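Local coordinates for protein mannose-specific lectin 3 chain 2 (Crocus vernus, PDB 3MEZ) that probably binds mannose, as one of the two kinds of bulb-type lectin chain that pair into the heterotetrameric crocus lectin, at residues 28-31 / 35-38; 37-40 / 45-48; 68-73 / 79-84; 94-97 / 101-104. All coordinates share one frame; numbering follows the deposited sequence.

Four antiparallel hairpin contacts, met in series from the N terminus, show how a bulb-type lectin domain is assembled from local pairings. Interaction 1 closes the short loop 32-34, whose Cys-34 is disulfide-bonded to Cys-59. Interaction 2 reuses strand 36-40 and closes 41-44, so the two make a continuous meander in one sheet. Interaction 3 closes 74-78 in a second sheet, and interaction 4 closes 98-100 in the third. No loop encloses or crosses another. The three sheets meet through side chains: Leu-36 and Met-30 pack on Ile-71, Leu-38 on Leu-95 and Ala-101, and Trp-48 on Phe-80.

Interaction 1. Residues 28-31 / 35-38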
ATOM      1  N   LEU B  28      12.701  -8.652  -6.878  1.00 22.56           N
ATOM      2  CA  LEU B  28      13.273  -7.969  -5.752  1.00 21.34           C
ATOM      3  C   LEU B  28      12.363  -8.121  -4.585  1.00 22.57           C
ATOM      4  O   LEU B  28      11.343  -7.531  -4.586  1.00 21.67           O
ATOM      5  CB  LEU B  28      13.363  -6.504  -6.081  1.00 21.62           C
ATOM      6  CG  LEU B  28      14.425  -5.488  -5.680  1.00 27.56           C
ATOM      7  CD1 LEU B  28      13.861  -4.192  -5.330  1.00 21.99           C
ATOM      8  CD2 LEU B  28      15.402  -5.944  -4.673  1.00 22.92           C
ATOM      9  N   VAL B  29      12.791  -8.871  -3.588  1.00 22.61           N
ATOM     10  CA  VAL B  29      11.993  -9.197  -2.405  1.00 22.99           C
ATOM     11  C   VAL B  29      12.453  -8.526  -1.096  1.00 23.81           C
ATOM     12  O   VAL B  29      13.577  -8.621  -0.719  1.00 23.71           O
ATOM     13  CB  VAL B  29      11.987 -10.712  -2.135  1.00 24.21           C
ATOM     14  CG1 VAL B  29      11.054 -11.032  -1.057  1.00 20.44           C
ATOM     15  CG2 VAL B  29      11.646 -11.495  -3.356  1.00 23.29           C
ATOM     16  N   MET B  30      11.536  -7.857  -0.424  1.00 23.55           N
ATOM     17  CA  MET B  30      11.781  -7.387   0.916  1.00 22.58           C
ATOM     18  C   MET B  30      11.312  -8.494   1.825  1.00 23.63           C
ATOM     19  O   MET B  30      10.171  -8.615   2.140  1.00 22.32           O
ATOM     20  CB  MET B  30      11.043  -6.101   1.208  1.00 23.61           C
ATOM     21  CG  MET B  30      11.270  -5.556   2.559  1.00 25.47           C
ATOM     22  SD  MET B  30      12.969  -5.022   2.822  1.00 25.99           S
ATOM     23  CE  MET B  30      13.478  -5.988   4.134  1.00 27.52           C
ATOM     24  N   ARG B  31      12.255  -9.319   2.211  1.00 24.20           N
ATOM     25  CA  ARG B  31      12.012 -10.521   2.959  1.00 25.88           C
ATOM     26  C   ARG B  31      11.599 -10.276   4.401  1.00 25.46           C
ATOM     27  O   ARG B  31      11.908  -9.272   4.968  1.00 24.18           O
ATOM     28  CB  ARG B  31      13.241 -11.429   2.906  1.00 26.22           C
ATOM     29  CG  ARG B  31      13.642 -11.924   1.540  1.00 26.67           C
ATOM     30  CD  ARG B  31      14.830 -12.874   1.602  1.00 32.46           C
ATOM     31  NE  ARG B  31      14.990 -13.634   0.372  1.00 37.54           N
ATOM     32  CZ  ARG B  31      15.991 -14.457   0.083  1.00 35.48           C
ATOM     33  NH1 ARG B  31      16.959 -14.659   0.922  1.00 34.10           N
ATOM     34  NH2 ARG B  31      15.999 -15.090  -1.045  1.00 35.15           N
ATOM     35  N   ASN B  35      16.116  -8.652   5.022  1.00 25.82           N
ATOM     36  CA  ASN B  35      17.007  -8.654   3.875  1.00 25.87           C
ATOM     37  C   ASN B  35      16.272  -8.339   2.573  1.00 24.33           C
ATOM     38  O   ASN B  35      15.274  -8.929   2.274  1.00 24.33           O
ATOM     39  CB  ASN B  35      17.756  -9.997   3.776  1.00 26.04           C
ATOM     40  CG  ASN B  35      19.064  -9.911   2.984  1.00 28.57           C
ATOM     41  OD1 ASN B  35      19.558  -8.864   2.717  1.00 31.09           O
ATOM     42  ND2 ASN B  35      19.602 -11.041   2.622  1.00 26.36           N
ATOM     43  N   LEU B  36      16.815  -7.409   1.815  1.00 24.03           N
ATOM     44  CA  LEU B  36      16.277  -7.036   0.527  1.00 23.11           C
ATOM     45  C   LEU B  36      17.076  -7.764  -0.511  1.00 23.72           C
ATOM     46  O   LEU B  36      18.233  -7.554  -0.624  1.00 23.07           O
ATOM     47  CB  LEU B  36      16.494  -5.565   0.296  1.00 23.61           C
ATOM     48  CG  LEU B  36      15.581  -4.668  -0.527  1.00 25.59           C
ATOM     49  CD1 LEU B  36      16.300  -3.645  -1.308  1.00 27.95           C
ATOM     50  CD2 LEU B  36      14.513  -5.358  -1.326  1.00 24.73           C
ATOM     51  N   VAL B  37      16.440  -8.615  -1.264  1.00 23.43           N
ATOM     52  CA  VAL B  37      17.153  -9.504  -2.133  1.00 26.02           C
ATOM     53  C   VAL B  37      16.699  -9.457  -3.579  1.00 25.97           C
ATOM     54  O   VAL B  37      15.556  -9.550  -3.862  1.00 24.73           O
ATOM     55  CB  VAL B  37      17.056 -10.956  -1.632  1.00 26.62           C
ATOM     56  CG1 VAL B  37      17.837 -11.898  -2.514  1.00 30.00           C
ATOM     57  CG2 VAL B  37      17.533 -11.054  -0.228  1.00 29.06           C
ATOM     58  N   LEU B  38      17.637  -9.361  -4.489  1.00 26.19           N
ATOM     59  CA  LEU B  38      17.323  -9.420  -5.871  1.00 26.34           C
ATOM     60  C   LEU B  38      17.825 -10.730  -6.475  1.00 28.57           C
ATOM     61  O   LEU B  38      18.978 -11.000  -6.483  1.00 25.72           O
ATOM     62  CB  LEU B  38      17.914  -8.210  -6.523  1.00 26.77           C
ATOM     63  CG  LEU B  38      18.073  -8.085  -7.996  1.00 29.41           C
ATOM     64  CD1 LEU B  38      17.232  -9.032  -8.705  1.00 29.40           C
ATOM     65  CD2 LEU B  38      17.820  -6.733  -8.426  1.00 29.09           C
TER
HETATM   66  O   HOH W   1      17.834 -13.496   3.410  1.00 32.85           O
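Leu-28 reaches across to Leu-36 and Leu-38 on the inward face of the sheet. Its CD2 methyl lies 3.5 Å from Leu-36 CD2, the two side chains passing at an oblique angle, while the same methyl also touches Leu-38 CB. Next in line, Val-29 exchanges paired backbone hydrogen bonds with Val-37: Val-29 N to Val-37 O and Val-37 N to Val-29 O are both 2.9 Å long. Met-30 returns to the inward face opposite Leu-36, in a non-hydrogen-bonded pair. With CG anti to the backbone N (chi1 -179°) and bends further out, its chain curls so that SD comes 4.3 Å from Leu-36 CG and CE ends near the backbone of Asn-35. Ile-71, from another sheet, packs against both Met-30 and Leu-36. Arg-31 then donates its backbone N to Asn-35 O at 3.0 Å, and its extended side chain slants across Val-37. There Val-37 CG2 sits over one guanidinium face, toward the rim and 3.7 Å from Arg-31 NE. A water in the guanidinium plane accepts from Arg-31 NH1 (2.9 Å) and from Asn-35 ND2, which also donates to Glu-49, while Asn-35 OD1 is held by Ser-50 and Thr-52. Residues 31-39 correspond to the family's QxDxNxVxY mannose motif, altered here: Asp-33, Asn-35 and Val-37 are kept, but Arg-31 replaces Gln and Thr-39 replaces Tyr. The hairpin thus joins sheets through a greasy inward face; on its second face, carrying Val-29 and Val-37, Val-37 and the shared water limit the guanidinium's rotation.

Interaction 2. Residues 37-40 / 45-48; sequences VLTK and NIVW. Unlike the reference sequence in segment 45-48: Val-47 (reference Ser).
Ile-46 lies over Val-37 and Thr-39 on the outer face of this hairpin and can be traced atom by atom. Its CB is 4.4 Å from Thr-39 CG2. The CG2 branch, anti to the backbone N, approaches Val-37 CG1 at 4.1 Å. The other branch takes CG1 to 4.0 Å from Thr-39 CG2, and CD1 at the tip closes on Val-37 CG1 (3.8 Å), the two side chains crossing at about a right angle. Beyond this patch, Thr-39 OG1 makes a weak hydrogen bond to Ser-27.

The backbone below is regular at one end: Lys-40 N donates to Asn-45 O, and Asn-45 N returns a weak bond to Lys-40 O. Farther on, Leu-38 N donates to Trp-48 O at 2.8 Å, almost straight (172°). Between these pairs Leu-38 O is shared by two weak donors, Val-47 N at a bent 126° and Trp-48 N at a long 3.3 Å. Lys-40 turns its amine away to a salt bridge with Asp-25, while the ring of Trp-48 meets Trp-105 of the neighbouring chain 1 subunit edge-to-face. Two residues, Val-47 in a helical backbone conformation and Trp-48 extended, opposing the single Leu-38 make a classic beta bulge, here bending the last strand of one sheet of a beta-prism II lectin.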
ATOM      1  N   VAL B  37      16.440  -8.615  -1.264  1.00 23.43           N
ATOM      2  CA  VAL B  37      17.153  -9.504  -2.133  1.00 26.02           C
ATOM      3  C   VAL B  37      16.699  -9.457  -3.579  1.00 25.97           C
ATOM      4  O   VAL B  37      15.556  -9.550  -3.862  1.00 24.73           O
ATOM      5  CB  VAL B  37      17.056 -10.956  -1.632  1.00 26.62           C
ATOM      6  CG1 VAL B  37      17.837 -11.898  -2.514  1.00 30.00           C
ATOM      7  CG2 VAL B  37      17.533 -11.054  -0.228  1.00 29.06           C
ATOM      8  N   LEU B  38      17.637  -9.361  -4.489  1.00 26.19           N
ATOM      9  CA  LEU B  38      17.323  -9.420  -5.871  1.00 26.34           C
ATOM     10  C   LEU B  38      17.825 -10.730  -6.475  1.00 28.57           C
ATOM     11  O   LEU B  38      18.978 -11.000  -6.483  1.00 25.72           O
ATOM     12  CB  LEU B  38      17.914  -8.210  -6.523  1.00 26.77           C
ATOM     13  CG  LEU B  38      18.073  -8.085  -7.996  1.00 29.41           C
ATOM     14  CD1 LEU B  38      17.232  -9.032  -8.705  1.00 29.40           C
ATOM     15  CD2 LEU B  38      17.820  -6.733  -8.426  1.00 29.09           C
ATOM     16  N   THR B  39      16.910 -11.534  -6.973  1.00 29.66           N
ATOM     17  CA  THR B  39      17.244 -12.852  -7.440  1.00 32.92           C
ATOM     18  C   THR B  39      16.735 -13.177  -8.819  1.00 32.33           C
ATOM     19  O   THR B  39      15.810 -12.609  -9.263  1.00 31.75           O
ATOM     20  CB  THR B  39      16.710 -13.908  -6.551  1.00 32.59           C
ATOM     21  OG1 THR B  39      15.323 -13.726  -6.400  1.00 33.89           O
ATOM     22  CG2 THR B  39      17.345 -13.845  -5.252  1.00 36.82           C
ATOM     23  N   LYS B  40      17.373 -14.163  -9.429  1.00 34.94           N
ATOM     24  CA  LYS B  40      17.073 -14.644 -10.746  1.00 35.90           C
ATOM     25  C   LYS B  40      16.791 -16.131 -10.726  1.00 38.28           C
ATOM     26  O   LYS B  40      17.489 -16.888 -10.080  1.00 38.92           O
ATOM     27  CB  LYS B  40      18.216 -14.304 -11.693  1.00 35.79           C
ATOM     28  CG  LYS B  40      17.923 -14.477 -13.147  1.00 35.78           C
ATOM     29  CD  LYS B  40      19.162 -14.654 -13.941  1.00 34.62           C
ATOM     30  CE  LYS B  40      18.928 -14.582 -15.417  1.00 38.94           C
ATOM     31  NZ  LYS B  40      18.224 -15.728 -15.978  1.00 34.06           N
ATOM     32  N   ASN B  45      19.386 -17.826  -7.523  1.00 45.78           N
ATOM     33  CA  ASN B  45      20.656 -17.156  -7.661  1.00 44.13           C
ATOM     34  C   ASN B  45      20.490 -15.722  -7.215  1.00 41.99           C
ATOM     35  O   ASN B  45      19.786 -14.983  -7.824  0.50 40.45           O
ATOM     36  CB  ASN B  45      21.013 -17.219  -9.143  1.00 46.17           C
ATOM     37  CG  ASN B  45      22.350 -16.601  -9.494  1.00 48.64           C
ATOM     38  OD1 ASN B  45      22.611 -16.342 -10.651  1.00 54.53           O
ATOM     39  ND2 ASN B  45      23.182 -16.374  -8.526  1.00 49.75           N
ATOM     40  N   ILE B  46      21.179 -15.328  -6.168  1.00 39.78           N
ATOM     41  CA  ILE B  46      21.081 -13.997  -5.654  1.00 38.08           C
ATOM     42  C   ILE B  46      21.969 -13.062  -6.420  1.00 37.15           C
ATOM     43  O   ILE B  46      23.145 -13.200  -6.383  1.00 38.58           O
ATOM     44  CB  ILE B  46      21.584 -14.000  -4.233  1.00 38.57           C
ATOM     45  CG1 ILE B  46      20.673 -14.844  -3.347  1.00 38.02           C
ATOM     46  CG2 ILE B  46      21.729 -12.614  -3.725  1.00 37.15           C
ATOM     47  CD1 ILE B  46      20.664 -14.438  -2.003  1.00 38.92           C
ATOM     48  N   VAL B  47      21.394 -12.166  -7.192  1.00 34.74           N
ATOM     49  CA  VAL B  47      22.136 -11.097  -7.855  1.00 33.77           C
ATOM     50  C   VAL B  47      22.702  -9.976  -6.975  1.00 33.08           C
ATOM     51  O   VAL B  47      23.767  -9.480  -7.223  1.00 30.64           O
ATOM     52  CB  VAL B  47      21.409 -10.513  -9.061  1.00 32.77           C
ATOM     53  CG1 VAL B  47      22.198  -9.401  -9.644  1.00 36.35           C
ATOM     54  CG2 VAL B  47      21.209 -11.547 -10.104  1.00 36.06           C
ATOM     55  N   TRP B  48      21.929  -9.551  -5.997  1.00 31.02           N
ATOM     56  CA  TRP B  48      22.295  -8.500  -5.069  1.00 30.28           C
ATOM     57  C   TRP B  48      21.483  -8.686  -3.814  1.00 30.26           C
ATOM     58  O   TRP B  48      20.399  -9.192  -3.886  1.00 28.74           O
ATOM     59  CB  TRP B  48      21.963  -7.154  -5.677  1.00 29.42           C
ATOM     60  CG  TRP B  48      22.271  -5.988  -4.886  1.00 29.61           C
ATOM     61  CD1 TRP B  48      23.397  -5.280  -4.927  1.00 28.80           C
ATOM     62  CD2 TRP B  48      21.426  -5.332  -3.948  1.00 28.64           C
ATOM     63  NE1 TRP B  48      23.335  -4.246  -4.077  1.00 28.21           N
ATOM     64  CE2 TRP B  48      22.129  -4.252  -3.457  1.00 29.16           C
ATOM     65  CE3 TRP B  48      20.151  -5.570  -3.467  1.00 29.29           C
ATOM     66  CZ2 TRP B  48      21.607  -3.409  -2.511  1.00 32.77           C
ATOM     67  CZ3 TRP B  48      19.640  -4.748  -2.538  1.00 29.20           C
ATOM     68  CH2 TRP B  48      20.352  -3.681  -2.062  1.00 31.21           C
TER

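Interaction 3. Residues 68-73 / 79-84; sequences ELDITD and VFVSNT. Unlike the reference sequence in segment 68-73: Glu-68 (reference Gln).
Ile-71 and Phe-80 form the close-packed side of this hairpin. Ile-71 CD1 sits 3.9 Å from Phe-80 CB and as near to CD2, approaching the ring obliquely; with CG anti to the backbone N (chi1 162°), Phe-80 swings its ring across Ile-71, with CD2 and CE2 near Leu-69 O. Beneath them Ile-71 N donates to Phe-80 O at 2.9 Å, and Ser-50 packs against both side chains.

Nearby, Ile-71 O takes weak bonds from two donors, Val-79 N at 2.8 Å and Phe-80 N at 3.4 Å, the mark of a classic beta bulge where the edge strand of this beta-prism sheet turns its corner. Toward the other end Ser-82 stands in for the regular pairing: Leu-69 N donates to its side-chain OG at 3.0 Å, nearly straight (174°), and Ser-82 N reaches back to Leu-69 O.

On the solvent side, Val-81 is exposed, though its neighbour Asp-70 is buried against Leu-76 of the second copy of this chain. Asp-73 touches Val-79 lightly through CB, its carboxylate being engaged with Asn-77 N. The 68/84 end is loosely joined, Thr-84 CG2 lying 3.7 Å from Glu-68 CA, yet neighbouring subunits cover it, Ile-104 of chain 1 packing on Thr-84.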
ATOM      1  N   GLU B  68      16.323   8.039  -2.358  1.00 21.09           N
ATOM      2  CA  GLU B  68      16.925   7.118  -1.410  1.00 22.19           C
ATOM      3  C   GLU B  68      16.093   5.875  -1.157  1.00 23.22           C
ATOM      4  O   GLU B  68      14.935   5.987  -1.069  1.00 24.39           O
ATOM      5  CB  GLU B  68      17.234   7.841  -0.078  1.00 23.29           C
ATOM      6  CG  GLU B  68      16.086   8.035   0.908  1.00 19.92           C
ATOM      7  CD  GLU B  68      15.170   9.202   0.587  1.00 24.39           C
ATOM      8  OE1 GLU B  68      14.655   9.872   1.477  1.00 27.53           O
ATOM      9  OE2 GLU B  68      14.933   9.439  -0.559  1.00 26.49           O
ATOM     10  N   LEU B  69      16.714   4.723  -0.999  1.00 23.15           N
ATOM     11  CA  LEU B  69      16.052   3.518  -0.536  1.00 25.33           C
ATOM     12  C   LEU B  69      16.503   3.141   0.857  1.00 26.49           C
ATOM     13  O   LEU B  69      17.621   2.772   1.033  1.00 26.68           O
ATOM     14  CB  LEU B  69      16.414   2.338  -1.404  1.00 25.53           C
ATOM     15  CG  LEU B  69      15.885   1.995  -2.764  1.00 29.23           C
ATOM     16  CD1 LEU B  69      16.465   0.654  -3.165  1.00 28.12           C
ATOM     17  CD2 LEU B  69      14.414   1.929  -2.748  1.00 26.14           C
ATOM     18  N   ASP B  70      15.593   3.196   1.812  1.00 25.31           N
ATOM     19  CA  ASP B  70      15.824   2.856   3.201  1.00 25.66           C
ATOM     20  C   ASP B  70      15.157   1.546   3.583  1.00 25.69           C
ATOM     21  O   ASP B  70      14.053   1.330   3.229  1.00 25.06           O
ATOM     22  CB  ASP B  70      15.269   3.941   4.137  1.00 25.77           C
ATOM     23  CG  ASP B  70      15.809   5.321   3.848  1.00 27.78           C
ATOM     24  OD1 ASP B  70      16.998   5.483   3.844  1.00 27.30           O
ATOM     25  OD2 ASP B  70      15.045   6.231   3.614  1.00 27.63           O
ATOM     26  N   ILE B  71      15.864   0.699   4.300  1.00 23.82           N
ATOM     27  CA  ILE B  71      15.289  -0.399   5.003  1.00 24.94           C
ATOM     28  C   ILE B  71      15.196  -0.022   6.481  1.00 25.19           C
ATOM     29  O   ILE B  71      16.163   0.266   7.115  1.00 26.11           O
ATOM     30  CB  ILE B  71      16.070  -1.696   4.866  1.00 23.31           C
ATOM     31  CG1 ILE B  71      16.249  -2.057   3.417  1.00 23.64           C
ATOM     32  CG2 ILE B  71      15.380  -2.756   5.545  1.00 21.58           C
ATOM     33  CD1 ILE B  71      17.101  -3.193   3.188  1.00 23.30           C
ATOM     34  N   THR B  72      13.979  -0.046   6.985  1.00 24.45           N
ATOM     35  CA  THR B  72      13.605   0.520   8.241  1.00 23.82           C
ATOM     36  C   THR B  72      12.974  -0.515   9.142  1.00 23.88           C
ATOM     37  O   THR B  72      12.219  -1.301   8.699  1.00 22.69           O
ATOM     38  CB  THR B  72      12.602   1.665   8.000  1.00 25.91           C
ATOM     39  OG1 THR B  72      13.121   2.572   7.033  1.00 30.91           O
ATOM     40  CG2 THR B  72      12.320   2.394   9.248  1.00 21.68           C
ATOM     41  N   ASP B  73      13.337  -0.517  10.397  1.00 23.64           N
ATOM     42  CA  ASP B  73      12.716  -1.392  11.370  1.00 23.77           C
ATOM     43  C   ASP B  73      11.458  -0.828  12.038  1.00 21.55           C
ATOM     44  O   ASP B  73      11.125   0.287  11.840  1.00 21.77           O
ATOM     45  CB  ASP B  73      13.720  -1.932  12.386  1.00 25.26           C
ATOM     46  CG  ASP B  73      14.160  -0.905  13.396  1.00 24.87           C
ATOM     47  OD1 ASP B  73      13.650   0.167  13.483  1.00 24.61           O
ATOM     48  OD2 ASP B  73      15.094  -1.209  14.079  1.00 34.73           O
ATOM     49  N   VAL B  79      18.096   0.446   9.074  1.00 33.58           N
ATOM     50  CA  VAL B  79      18.976  -0.684   8.886  1.00 33.69           C
ATOM     51  C   VAL B  79      19.947  -0.620   7.684  1.00 33.51           C
ATOM     52  O   VAL B  79      21.012  -1.184   7.719  1.00 32.47           O
ATOM     53  CB  VAL B  79      18.128  -1.928   8.881  1.00 33.44           C
ATOM     54  CG1 VAL B  79      18.850  -3.077   8.505  1.00 37.11           C
ATOM     55  CG2 VAL B  79      17.616  -2.153  10.266  1.00 38.14           C
ATOM     56  N   PHE B  80      19.508  -0.025   6.591  1.00 31.99           N
ATOM     57  CA  PHE B  80      20.297   0.103   5.376  1.00 31.27           C
ATOM     58  C   PHE B  80      19.818   1.315   4.621  1.00 31.61           C
ATOM     59  O   PHE B  80      18.668   1.528   4.550  1.00 30.39           O
ATOM     60  CB  PHE B  80      20.119  -1.156   4.527  1.00 30.18           C
ATOM     61  CG  PHE B  80      20.516  -1.015   3.099  1.00 32.56           C
ATOM     62  CD1 PHE B  80      21.716  -1.494   2.663  1.00 34.42           C
ATOM     63  CD2 PHE B  80      19.691  -0.437   2.187  1.00 29.42           C
ATOM     64  CE1 PHE B  80      22.075  -1.368   1.345  1.00 38.46           C
ATOM     65  CE2 PHE B  80      20.050  -0.320   0.904  1.00 34.26           C
ATOM     66  CZ  PHE B  80      21.235  -0.794   0.479  1.00 33.72           C
ATOM     67  N   VAL B  81      20.702   2.102   4.052  1.00 30.42           N
ATOM     68  CA  VAL B  81      20.280   3.103   3.134  1.00 31.03           C
ATOM     69  C   VAL B  81      21.188   3.141   1.914  1.00 32.56           C
ATOM     70  O   VAL B  81      22.363   2.921   2.014  1.00 32.33           O
ATOM     71  CB  VAL B  81      20.232   4.482   3.750  1.00 31.47           C
ATOM     72  CG1 VAL B  81      19.582   5.411   2.842  1.00 33.30           C
ATOM     73  CG2 VAL B  81      19.503   4.473   5.000  1.00 30.44           C
ATOM     74  N   SER B  82      20.620   3.422   0.766  1.00 30.00           N
ATOM     75  CA  SER B  82      21.396   3.621  -0.417  1.00 29.59           C
ATOM     76  C   SER B  82      22.076   4.990  -0.360  1.00 29.37           C
ATOM     77  O   SER B  82      21.735   5.814   0.455  1.00 27.39           O
ATOM     78  CB  SER B  82      20.541   3.420  -1.654  1.00 29.07           C
ATOM     79  OG  SER B  82      19.626   4.426  -1.793  1.00 27.29           O
ATOM     80  N   ASN B  83      23.056   5.214  -1.218  1.00 29.06           N
ATOM     81  CA  ASN B  83      23.853   6.420  -1.112  1.00 30.27           C
ATOM     82  C   ASN B  83      23.267   7.620  -1.831  1.00 32.53           C
ATOM     83  O   ASN B  83      23.821   8.665  -1.811  1.00 33.10           O
ATOM     84  CB  ASN B  83      25.311   6.180  -1.488  1.00 30.41           C
ATOM     85  CG  ASN B  83      25.484   5.773  -2.904  1.00 31.83           C
ATOM     86  OD1 ASN B  83      24.554   5.700  -3.652  1.00 28.03           O
ATOM     87  ND2 ASN B  83      26.703   5.520  -3.275  1.00 31.72           N
ATOM     88  N   THR B  84      22.117   7.440  -2.445  1.00 33.53           N
ATOM     89  CA  THR B  84      21.516   8.475  -3.239  1.00 35.54           C
ATOM     90  C   THR B  84      20.907   9.606  -2.524  0.50 35.49           C
ATOM     91  O   THR B  84      20.321   9.438  -1.507  1.00 37.58           O
ATOM     92  CB  THR B  84      20.366   8.000  -4.140  0.50 36.02           C
ATOM     93  OG1 THR B  84      19.350   8.985  -4.095  0.50 36.31           O
ATOM     94  CG2 THR B  84      19.758   6.713  -3.713  0.50 34.87           C
TER

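Interaction 4. Residues 94-97 / 101-104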
ATOM      1  N   ILE B  94      12.673   0.938 -10.735  1.00 18.05           N
ATOM      2  CA  ILE B  94      12.257   0.007 -11.742  1.00 17.59           C
ATOM      3  C   ILE B  94      13.059  -1.289 -11.721  1.00 18.23           C
ATOM      4  O   ILE B  94      14.239  -1.276 -11.767  1.00 17.19           O
ATOM      5  CB  ILE B  94      12.376   0.620 -13.143  1.00 18.33           C
ATOM      6  CG1 ILE B  94      11.640   1.946 -13.244  1.00 21.08           C
ATOM      7  CG2 ILE B  94      11.850  -0.294 -14.166  1.00 15.94           C
ATOM      8  CD1 ILE B  94      11.852   2.646 -14.450  1.00 19.64           C
ATOM      9  N   LEU B  95      12.379  -2.416 -11.679  1.00 17.04           N
ATOM     10  CA  LEU B  95      13.066  -3.666 -11.862  1.00 18.40           C
ATOM     11  C   LEU B  95      13.058  -3.969 -13.343  1.00 18.27           C
ATOM     12  O   LEU B  95      12.087  -4.352 -13.890  1.00 17.44           O
ATOM     13  CB  LEU B  95      12.435  -4.795 -11.078  1.00 18.10           C
ATOM     14  CG  LEU B  95      13.104  -6.153 -11.131  1.00 18.36           C
ATOM     15  CD1 LEU B  95      14.461  -6.120 -10.535  1.00 21.11           C
ATOM     16  CD2 LEU B  95      12.279  -7.218 -10.487  1.00 19.58           C
ATOM     17  N   GLN B  96      14.185  -3.715 -13.964  1.00 18.78           N
ATOM     18  CA  GLN B  96      14.345  -3.802 -15.401  1.00 17.90           C
ATOM     19  C   GLN B  96      14.550  -5.197 -16.003  1.00 18.85           C
ATOM     20  O   GLN B  96      15.047  -6.069 -15.389  1.00 17.08           O
ATOM     21  CB  GLN B  96      15.456  -2.866 -15.885  1.00 18.09           C
ATOM     22  CG  GLN B  96      15.450  -1.511 -15.327  1.00 16.83           C
ATOM     23  CD  GLN B  96      16.532  -0.629 -15.862  1.00 24.74           C
ATOM     24  OE1 GLN B  96      17.526  -1.091 -16.356  1.00 23.98           O
ATOM     25  NE2 GLN B  96      16.339   0.641 -15.732  1.00 18.81           N
ATOM     26  N   ILE B  97      14.245  -5.311 -17.278  1.00 19.66           N
ATOM     27  CA  ILE B  97      14.398  -6.553 -18.012  1.00 23.08           C
ATOM     28  C   ILE B  97      15.831  -7.032 -18.136  1.00 23.60           C
ATOM     29  O   ILE B  97      16.043  -8.156 -18.333  1.00 24.16           O
ATOM     30  CB  ILE B  97      13.766  -6.535 -19.400  1.00 23.92           C
ATOM     31  CG1 ILE B  97      14.394  -5.461 -20.239  1.00 26.11           C
ATOM     32  CG2 ILE B  97      12.279  -6.361 -19.330  1.00 24.16           C
ATOM     33  CD1 ILE B  97      14.191  -5.623 -21.625  1.00 30.29           C
ATOM     34  N   ALA B 101      17.957  -3.373 -10.836  1.00 18.52           N
ATOM     35  CA  ALA B 101      17.034  -2.485 -10.177  1.00 18.45           C
ATOM     36  C   ALA B 101      17.647  -1.109 -10.155  1.00 18.03           C
ATOM     37  O   ALA B 101      18.709  -0.955  -9.666  1.00 19.61           O
ATOM     38  CB  ALA B 101      16.740  -2.955  -8.809  1.00 18.44           C
ATOM     39  N   VAL B 102      16.948  -0.155 -10.742  1.00 17.47           N
ATOM     40  CA  VAL B 102      17.384   1.212 -10.938  1.00 18.41           C
ATOM     41  C   VAL B 102      16.395   2.274 -10.438  1.00 17.86           C
ATOM     42  O   VAL B 102      15.234   2.233 -10.718  1.00 17.90           O
ATOM     43  CB  VAL B 102      17.694   1.491 -12.434  1.00 18.18           C
ATOM     44  CG1 VAL B 102      18.402   2.808 -12.626  1.00 18.61           C
ATOM     45  CG2 VAL B 102      18.464   0.398 -13.017  1.00 17.05           C
ATOM     46  N   VAL B 103      16.927   3.243  -9.727  1.00 18.98           N
ATOM     47  CA  VAL B 103      16.154   4.365  -9.272  1.00 19.36           C
ATOM     48  C   VAL B 103      16.410   5.515 -10.214  1.00 19.80           C
ATOM     49  O   VAL B 103      17.534   5.828 -10.475  1.00 22.14           O
ATOM     50  CB  VAL B 103      16.504   4.806  -7.865  1.00 18.64           C
ATOM     51  CG1 VAL B 103      15.653   5.924  -7.460  1.00 16.89           C
ATOM     52  CG2 VAL B 103      16.400   3.686  -6.898  1.00 21.75           C
ATOM     53  N   TYR B 104      15.341   6.090 -10.731  1.00 19.99           N
ATOM     54  CA  TYR B 104      15.352   7.235 -11.583  1.00 19.10           C
ATOM     55  C   TYR B 104      14.534   8.394 -10.994  1.00 21.06           C
ATOM     56  O   TYR B 104      13.414   8.226 -10.583  1.00 19.62           O
ATOM     57  CB  TYR B 104      14.756   6.927 -12.959  1.00 21.31           C
ATOM     58  CG  TYR B 104      15.410   5.883 -13.819  1.00 20.32           C
ATOM     59  CD1 TYR B 104      15.056   4.573 -13.734  1.00 21.76           C
ATOM     60  CD2 TYR B 104      16.343   6.222 -14.755  1.00 22.18           C
ATOM     61  CE1 TYR B 104      15.638   3.640 -14.535  1.00 19.29           C
ATOM     62  CE2 TYR B 104      16.912   5.320 -15.543  1.00 18.77           C
ATOM     63  CZ  TYR B 104      16.576   4.022 -15.450  1.00 21.87           C
ATOM     64  OH  TYR B 104      17.166   3.146 -16.268  1.00 18.44           O
TER
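Ile-94 pairs with Val-102 in a beta hairpin of the beta-prism II fold, and the backbone bonds between them are its framework. Ile-94 N donates to Val-102 O at 2.9 Å, close to straight (172°), and Val-102 N answers to Ile-94 O at 3.1 Å. A CA-H...O contact from Ala-101 CA to the same Ile-94 O adds a second approach to that carbonyl.

Apolar packing occupies both faces. On one, Leu-95 CD1 comes to 4.3 Å from Ala-101 CB, and Leu-38 from another sheet touches both residues. On the other, Ile-94 extends its CG1 branch anti to the carbonyl carbon (chi1 -54°), which brings CD1 3.8 Å from Tyr-104 CD1, the side chains crossing at about a right angle.

The polar and flat groups gather beside this second face. Gln-96 stretches across Val-102, its CD 3.6 Å from Val-102 CG2, and its amide meets the hydroxyl end of Tyr-104 from the opposite direction. Amide and ring planes are only 21° apart, nearly coplanar.

Across the interface, Val-102 to Tyr-104 pair antiparallel with a strand of the chain 1 subunit, and Ala-101 N donates to Thr-107 OG1 of that subunit. Within the hairpin, Val-102 CG1 rides 3.4 Å above the plane of the Tyr-104 ring, displaced toward its rim.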